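Local coordinates for protein gene product PA4716 (Pseudomonas aeruginosa, PDB 1U0K) that is of unknown function but probably acts as an isomerase with a fold like that of diaminopimelate epimerase, at residues Ala220-Val233 against Ser256-Val270. Numbering follows the deposited sequence.
Sequences ATGSAAGPVAAYLV and SRLDVQVATDGSVRV
Helix 222-233 lies across the hairpin formed by strands 256-262 and 267-270, its axis 7.9 Å from the first strand at a crossing angle of -48° and 8.1 Å from the second, to which it runs at 133°. V262 and V233 meet tip to tip at the C-terminal end of the first strand, near the hairpin's turn, with V262 CG2 3.6 Å from V233 CG2. In V262, CG1 stands anti to the backbone N (chi1 -178°), placing CG2 beside that N and anti to the carbonyl carbon, from where it also touches the carbonyl oxygen of A229. One turn back, the methyl of A229 sits over V260, CB to CB at 3.7 Å, and touches V268 CG2 from the neighbouring strand. A225 bridges the hairpin in the same manner: its CB is 3.9 Å from both L258 CD2 and V270 CG1. Between these alanines the helix presents bare backbone, since G226 has no side chain; V268 CG2 comes within 3.7 Å of G226 CA, and V270 CG2 packs against its N. V268 and V270 thus rest directly on the helix backbone here, just where P227 interrupts the regular hydrogen bonding and kinks the helix. At the N-terminal end, L258 spreads its two methyls, CD1 to A220 CB at 4.1 Å and CD2 toward A225 and the backbone N of T221. The contact is apolar and fully buried; L232 and V228 continue it onto strand 244-248, which pairs with strand 256-262. This is a worked case of small helix residues, alanine and glycine, set against branched aliphatic strand residues: a helix packed on a curved sheet, as in the helix-filled beta-barrel domains of the diaminopimelate epimerase fold. The N-terminal end of the helix lies near the predicted active site, T221's side chain being about 6 Å from that of E48.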
# COMPACT_ATOMS: atom_id res chain seq x y z
N ALA A 220 -9.06 9.84 -3.02
CA ALA A 220 -10.23 10.38 -3.71
C ALA A 220 -11.19 9.25 -4.06
O ALA A 220 -10.88 8.42 -4.91
CB ALA A 220 -9.81 11.12 -4.97
N THR A 221 -12.36 9.24 -3.42
CA THR A 221 -13.26 8.08 -3.40
C THR A 221 -14.46 8.31 -4.31
O THR A 221 -15.43 8.96 -3.92
CB THR A 221 -13.72 7.84 -1.94
OG1 THR A 221 -12.57 7.78 -1.07
CG2 THR A 221 -14.37 6.48 -1.77
N GLY A 222 -14.41 7.76 -5.52
CA GLY A 222 -15.49 7.91 -6.47
C GLY A 222 -16.80 7.29 -6.01
O GLY A 222 -17.89 7.76 -6.38
N SER A 223 -16.71 6.23 -5.21
CA SER A 223 -17.89 5.52 -4.73
C SER A 223 -18.65 6.33 -3.67
O SER A 223 -19.84 6.10 -3.47
CB SER A 223 -17.54 4.12 -4.21
OG SER A 223 -16.51 4.16 -3.23
N ALA A 224 -17.94 7.24 -3.00
CA ALA A 224 -18.55 8.18 -2.03
C ALA A 224 -18.94 9.50 -2.67
O ALA A 224 -19.81 10.21 -2.16
CB ALA A 224 -17.59 8.44 -0.87
N ALA A 225 -18.29 9.85 -3.78
CA ALA A 225 -18.52 11.12 -4.45
C ALA A 225 -19.97 11.25 -4.92
O ALA A 225 -20.56 12.32 -4.82
CB ALA A 225 -17.56 11.29 -5.62
N GLY A 226 -20.52 10.16 -5.44
CA GLY A 226 -21.90 10.13 -5.88
C GLY A 226 -22.85 10.42 -4.73
O GLY A 226 -23.58 11.40 -4.79
N PRO A 227 -22.84 9.57 -3.70
CA PRO A 227 -23.65 9.80 -2.49
C PRO A 227 -23.50 11.19 -1.91
O PRO A 227 -24.51 11.78 -1.51
CB PRO A 227 -23.11 8.75 -1.53
CG PRO A 227 -22.70 7.63 -2.42
CD PRO A 227 -22.12 8.29 -3.63
N VAL A 228 -22.28 11.70 -1.84
CA VAL A 228 -22.04 13.03 -1.29
C VAL A 228 -22.76 14.08 -2.13
O VAL A 228 -23.43 14.96 -1.58
CB VAL A 228 -20.52 13.37 -1.18
CG1 VAL A 228 -20.28 14.85 -0.96
CG2 VAL A 228 -19.88 12.57 -0.04
N ALA A 229 -22.61 13.99 -3.45
CA ALA A 229 -23.25 14.94 -4.36
C ALA A 229 -24.75 14.91 -4.20
O ALA A 229 -25.38 15.96 -4.15
CB ALA A 229 -22.88 14.63 -5.80
N ALA A 230 -25.32 13.70 -4.10
CA ALA A 230 -26.77 13.53 -3.98
C ALA A 230 -27.26 14.08 -2.65
O ALA A 230 -28.36 14.64 -2.58
CB ALA A 230 -27.15 12.07 -4.10
N TYR A 231 -26.45 13.93 -1.60
CA TYR A 231 -26.76 14.44 -0.27
C TYR A 231 -26.81 15.96 -0.27
O TYR A 231 -27.78 16.55 0.22
CB TYR A 231 -25.71 13.97 0.74
CG TYR A 231 -25.93 14.47 2.16
CD1 TYR A 231 -26.60 13.70 3.09
CD2 TYR A 231 -25.45 15.71 2.56
CE1 TYR A 231 -26.82 14.15 4.38
CE2 TYR A 231 -25.66 16.18 3.85
CZ TYR A 231 -26.34 15.39 4.75
OH TYR A 231 -26.54 15.87 6.03
N LEU A 232 -25.76 16.59 -0.79
CA LEU A 232 -25.68 18.04 -0.83
C LEU A 232 -26.87 18.63 -1.59
O LEU A 232 -27.45 19.61 -1.16
CB LEU A 232 -24.35 18.50 -1.44
CG LEU A 232 -23.09 18.17 -0.61
CD1 LEU A 232 -21.83 18.42 -1.41
CD2 LEU A 232 -23.05 18.98 0.68
N VAL A 233 -27.25 18.01 -2.70
CA VAL A 233 -28.37 18.48 -3.51
C VAL A 233 -29.72 18.24 -2.80
O VAL A 233 -30.62 19.08 -2.86
CB VAL A 233 -28.32 17.83 -4.91
CG1 VAL A 233 -29.61 18.02 -5.68
CG2 VAL A 233 -27.16 18.42 -5.69
N SER A 256 -7.04 16.63 -4.64
CA SER A 256 -7.69 16.13 -5.85
C SER A 256 -9.07 16.75 -5.98
O SER A 256 -9.70 17.11 -4.98
CB SER A 256 -7.82 14.61 -5.80
OG SER A 256 -6.57 13.99 -5.54
N ARG A 257 -9.53 16.84 -7.22
CA ARG A 257 -10.83 17.41 -7.54
C ARG A 257 -11.68 16.35 -8.23
O ARG A 257 -11.25 15.73 -9.20
CB ARG A 257 -10.67 18.61 -8.45
CG ARG A 257 -9.90 19.75 -7.82
CD ARG A 257 -9.72 20.95 -8.73
NE ARG A 257 -8.66 20.74 -9.72
CZ ARG A 257 -7.35 20.78 -9.46
NH1 ARG A 257 -6.90 21.02 -8.23
NH2 ARG A 257 -6.48 20.57 -10.44
N LEU A 258 -12.88 16.15 -7.70
CA LEU A 258 -13.83 15.18 -8.23
C LEU A 258 -15.02 15.98 -8.75
O LEU A 258 -15.67 16.71 -7.99
CB LEU A 258 -14.28 14.22 -7.12
CG LEU A 258 -13.20 13.40 -6.39
CD1 LEU A 258 -12.53 14.18 -5.26
CD2 LEU A 258 -13.80 12.11 -5.84
N ASP A 259 -15.28 15.88 -10.04
CA ASP A 259 -16.41 16.58 -10.67
C ASP A 259 -17.68 15.78 -10.44
O ASP A 259 -17.71 14.58 -10.66
CB ASP A 259 -16.17 16.76 -12.17
CG ASP A 259 -14.95 17.61 -12.46
OD1 ASP A 259 -14.61 18.46 -11.62
OD2 ASP A 259 -14.27 17.49 -13.50
N VAL A 260 -18.74 16.46 -10.00
CA VAL A 260 -20.00 15.80 -9.70
C VAL A 260 -21.18 16.62 -10.22
O VAL A 260 -21.06 17.82 -10.41
CB VAL A 260 -20.17 15.54 -8.19
CG1 VAL A 260 -19.13 14.53 -7.70
CG2 VAL A 260 -20.06 16.84 -7.38
N GLN A 261 -22.30 15.95 -10.44
CA GLN A 261 -23.54 16.61 -10.83
C GLN A 261 -24.73 15.70 -10.59
O GLN A 261 -24.65 14.49 -10.79
CB GLN A 261 -23.49 17.04 -12.30
CG GLN A 261 -23.41 15.89 -13.27
CD GLN A 261 -23.11 16.34 -14.68
OE1 GLN A 261 -24.00 16.81 -15.39
NE2 GLN A 261 -21.85 16.18 -15.10
N VAL A 262 -25.84 16.29 -10.14
CA VAL A 262 -27.08 15.56 -9.95
C VAL A 262 -28.09 16.12 -10.96
O VAL A 262 -28.28 17.32 -11.04
CB VAL A 262 -27.63 15.74 -8.51
CG1 VAL A 262 -28.91 14.94 -8.31
CG2 VAL A 262 -26.57 15.33 -7.49
N ALA A 263 -28.69 15.24 -11.74
CA ALA A 263 -29.66 15.63 -12.77
C ALA A 263 -31.04 15.82 -12.15
O ALA A 263 -31.23 15.63 -10.95
CB ALA A 263 -29.70 14.59 -13.87
N THR A 264 -32.02 16.18 -12.99
CA THR A 264 -33.41 16.29 -12.55
C THR A 264 -33.98 14.90 -12.25
O THR A 264 -34.84 14.74 -11.39
CB THR A 264 -34.26 17.02 -13.61
OG1 THR A 264 -33.64 18.27 -13.97
CG2 THR A 264 -35.61 17.44 -13.04
N ASP A 265 -33.47 13.89 -12.96
CA ASP A 265 -33.90 12.50 -12.82
C ASP A 265 -33.52 11.95 -11.44
O ASP A 265 -34.14 11.01 -10.95
CB ASP A 265 -33.25 11.59 -13.88
CG ASP A 265 -32.92 12.31 -15.19
OD1 ASP A 265 -32.18 11.72 -16.01
OD2 ASP A 265 -33.32 13.46 -15.50
N GLY A 266 -32.48 12.52 -10.84
CA GLY A 266 -31.89 12.01 -9.62
C GLY A 266 -30.49 11.51 -9.89
O GLY A 266 -29.65 11.46 -8.99
N SER A 267 -30.22 11.17 -11.16
CA SER A 267 -28.97 10.53 -11.57
C SER A 267 -27.76 11.37 -11.20
O SER A 267 -27.73 12.57 -11.45
CB SER A 267 -28.98 10.28 -13.08
OG SER A 267 -30.02 9.38 -13.44
N VAL A 268 -26.74 10.75 -10.62
CA VAL A 268 -25.53 11.47 -10.26
C VAL A 268 -24.40 11.01 -11.18
O VAL A 268 -24.22 9.82 -11.39
CB VAL A 268 -25.14 11.31 -8.77
CG1 VAL A 268 -25.16 9.85 -8.33
CG2 VAL A 268 -23.78 11.94 -8.50
N ARG A 269 -23.69 11.97 -11.74
CA ARG A 269 -22.55 11.65 -12.58
C ARG A 269 -21.27 12.11 -11.90
O ARG A 269 -21.22 13.19 -11.32
CB ARG A 269 -22.72 12.29 -13.95
CG ARG A 269 -23.77 11.59 -14.81
CD ARG A 269 -24.10 12.31 -16.11
NE ARG A 269 -24.82 11.46 -17.05
CZ ARG A 269 -24.91 11.67 -18.37
NH1 ARG A 269 -24.32 12.72 -18.94
NH2 ARG A 269 -25.60 10.82 -19.13
N VAL A 270 -20.25 11.26 -11.94
CA VAL A 270 -18.96 11.58 -11.34
C VAL A 270 -17.88 11.50 -12.42
O VAL A 270 -17.85 10.56 -13.19
CB VAL A 270 -18.63 10.61 -10.19
CG1 VAL A 270 -17.29 10.97 -9.53
CG2 VAL A 270 -19.76 10.57 -9.14